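Local atomic coordinates of ADP-ribosylglycohydrolase (Thermus thermophilus, PDB entry 2YZV), a protein that belongs to the ADP-ribosylglycohydrolase family and has an all-helical fold that carries two magnesium ions in the model. Residues A[5-8]-A[9-13]. Sequence-based numbering, arbitrary orientation.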
loop_
_atom_site.group_PDB
_atom_site.type_symbol
_atom_site.label_atom_id
_atom_site.label_comp_id
_atom_site.label_asym_id
_atom_site.label_seq_id
_atom_site.Cartn_x
_atom_site.Cartn_y
_atom_site.Cartn_z
ATOM N N LYS A 5 0.331 -0.811 -23.735
ATOM C CA LYS A 5 -0.464 0.178 -23.013
ATOM C C LYS A 5 -1.266 -0.447 -21.874
ATOM O O LYS A 5 -1.256 0.054 -20.748
ATOM C CB LYS A 5 -1.418 0.894 -23.972
ATOM C CG LYS A 5 -2.271 1.956 -23.298
ATOM C CD LYS A 5 -3.262 2.578 -24.267
ATOM C CE LYS A 5 -4.133 3.608 -23.564
ATOM N NZ LYS A 5 -5.149 4.204 -24.479
ATOM N N GLU A 6 -1.959 -1.540 -22.179
ATOM C CA GLU A 6 -2.781 -2.251 -21.204
ATOM C C GLU A 6 -1.945 -2.702 -20.010
ATOM O O GLU A 6 -2.378 -2.595 -18.860
ATOM C CB GLU A 6 -3.440 -3.461 -21.880
ATOM C CG GLU A 6 -4.499 -4.199 -21.057
ATOM C CD GLU A 6 -3.912 -5.178 -20.052
ATOM O OE1 GLU A 6 -2.889 -5.821 -20.367
ATOM O OE2 GLU A 6 -4.489 -5.322 -18.955
ATOM N N ARG A 7 -0.744 -3.201 -20.287
ATOM C CA ARG A 7 0.145 -3.665 -19.232
ATOM C C ARG A 7 0.679 -2.499 -18.406
ATOM O O ARG A 7 0.743 -2.580 -17.176
ATOM C CB ARG A 7 1.303 -4.473 -19.828
ATOM C CG ARG A 7 0.872 -5.809 -20.426
ATOM C CD ARG A 7 2.067 -6.688 -20.770
ATOM N NE ARG A 7 2.764 -6.259 -21.980
ATOM C CZ ARG A 7 2.285 -6.404 -23.212
ATOM N NH1 ARG A 7 1.100 -6.970 -23.407
ATOM N NH2 ARG A 7 2.992 -5.986 -24.252
ATOM N N GLN A 8 1.056 -1.414 -19.075
ATOM C CA GLN A 8 1.562 -0.240 -18.371
ATOM C C GLN A 8 0.464 0.320 -17.474
ATOM O O GLN A 8 0.728 0.777 -16.359
ATOM C CB GLN A 8 1.994 0.849 -19.360
ATOM C CG GLN A 8 3.161 0.486 -20.261
ATOM C CD GLN A 8 3.601 1.658 -21.117
ATOM O OE1 GLN A 8 2.772 2.359 -21.698
ATOM N NE2 GLN A 8 4.908 1.873 -21.205
ATOM N N ASP A 9 -0.766 0.278 -17.978
ATOM C CA ASP A 9 -1.933 0.789 -17.267
ATOM C C ASP A 9 -2.077 0.175 -15.873
ATOM O O ASP A 9 -2.496 0.851 -14.927
ATOM C CB ASP A 9 -3.195 0.508 -18.092
ATOM C CG ASP A 9 -4.414 1.256 -17.584
ATOM O OD1 ASP A 9 -5.512 0.664 -17.579
ATOM O OD2 ASP A 9 -4.282 2.441 -17.207
ATOM N N ARG A 10 -1.727 -1.102 -15.743
ATOM C CA ARG A 10 -1.831 -1.776 -14.454
ATOM C C ARG A 10 -0.785 -1.281 -13.458
ATOM O O ARG A 10 -1.081 -1.100 -12.272
ATOM C CB ARG A 10 -1.683 -3.290 -14.623
ATOM C CG ARG A 10 -2.817 -3.965 -15.377
ATOM C CD ARG A 10 -2.581 -5.467 -15.430
ATOM N NE ARG A 10 -3.629 -6.183 -16.156
ATOM C CZ ARG A 10 -4.853 -6.402 -15.689
ATOM N NH1 ARG A 10 -5.201 -5.961 -14.486
ATOM N NH2 ARG A 10 -5.736 -7.065 -16.428
ATOM N N ARG A 11 0.442 -1.080 -13.928
ATOM C CA ARG A 11 1.505 -0.610 -13.049
ATOM C C ARG A 11 1.237 0.830 -12.624
ATOM O O ARG A 11 1.412 1.181 -11.459
ATOM C CB ARG A 11 2.871 -0.722 -13.735
ATOM C CG ARG A 11 3.452 -2.138 -13.760
ATOM C CD ARG A 11 2.701 -3.053 -14.719
ATOM N NE ARG A 11 3.179 -4.431 -14.652
ATOM C CZ ARG A 11 2.685 -5.424 -15.388
ATOM N NH1 ARG A 11 1.701 -5.187 -16.247
ATOM N NH2 ARG A 11 3.166 -6.655 -15.262
ATOM N N LEU A 12 0.806 1.665 -13.565
ATOM C CA LEU A 12 0.503 3.054 -13.237
ATOM C C LEU A 12 -0.681 3.092 -12.276
ATOM O O LEU A 12 -0.719 3.905 -11.352
ATOM C CB LEU A 12 0.162 3.842 -14.508
ATOM C CG LEU A 12 1.310 4.265 -15.434
ATOM C CD1 LEU A 12 1.980 5.502 -14.877
ATOM C CD2 LEU A 12 2.310 3.129 -15.601
ATOM N N GLY A 13 -1.646 2.206 -12.500
ATOM C CA GLY A 13 -2.819 2.157 -11.648
ATOM C C GLY A 13 -2.500 1.788 -10.211
ATOM O O GLY A 13 -3.063 2.356 -9.276
HETATM O O HOH W 1 -2.385 -8.006 -18.719
HETATM O O HOH W 2 -4.925 -1.926 -17.749
#
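A bend at chi2 of E6 (-81°), after a CG set anti to the backbone N, swings its carboxylate along the helix to R10, whose chain runs extended from CG to NE. OE2 of E6 lies 3.1 Å from NE of R10 in an i to i+4 salt bridge; OE2 alone meets the guanidinium, also 3.3 Å from NH2 of R10, with the two planes 73° apart. A water that donates to E6 OE1 (2.8 Å) also reaches R10 NE, weakly. R11 turns back, bent at chi2, and its NH1 gives a hydrogen bond of 2.9 Å to the backbone O of R7; the oxygen lies near the guanidinium plane, whereas NH1 sits above the carbonyl plane (38° out of it), off the lone pairs. The same oxygen takes a weak bond from R10 N. Helical backbone bonds run from D9 N to K5 O (2.8 Å) and from L12 N to Q8 O (2.9 Å). A second water bridges E6 O and D9 OD1, donating to both. The side-chain ends tie helix 4-26 to its surroundings: D9 OD2 accepts from G270 N, R10 NH1 donates to the carbonyls of A265 and Y266 at the end of helix 252-267, and R11 NH2 pairs with E142. R10 and R11 touch L179 of helix 162-179, while Y294 of helix 283-298 packs against R7, Q8 and R11, and L291 against L12.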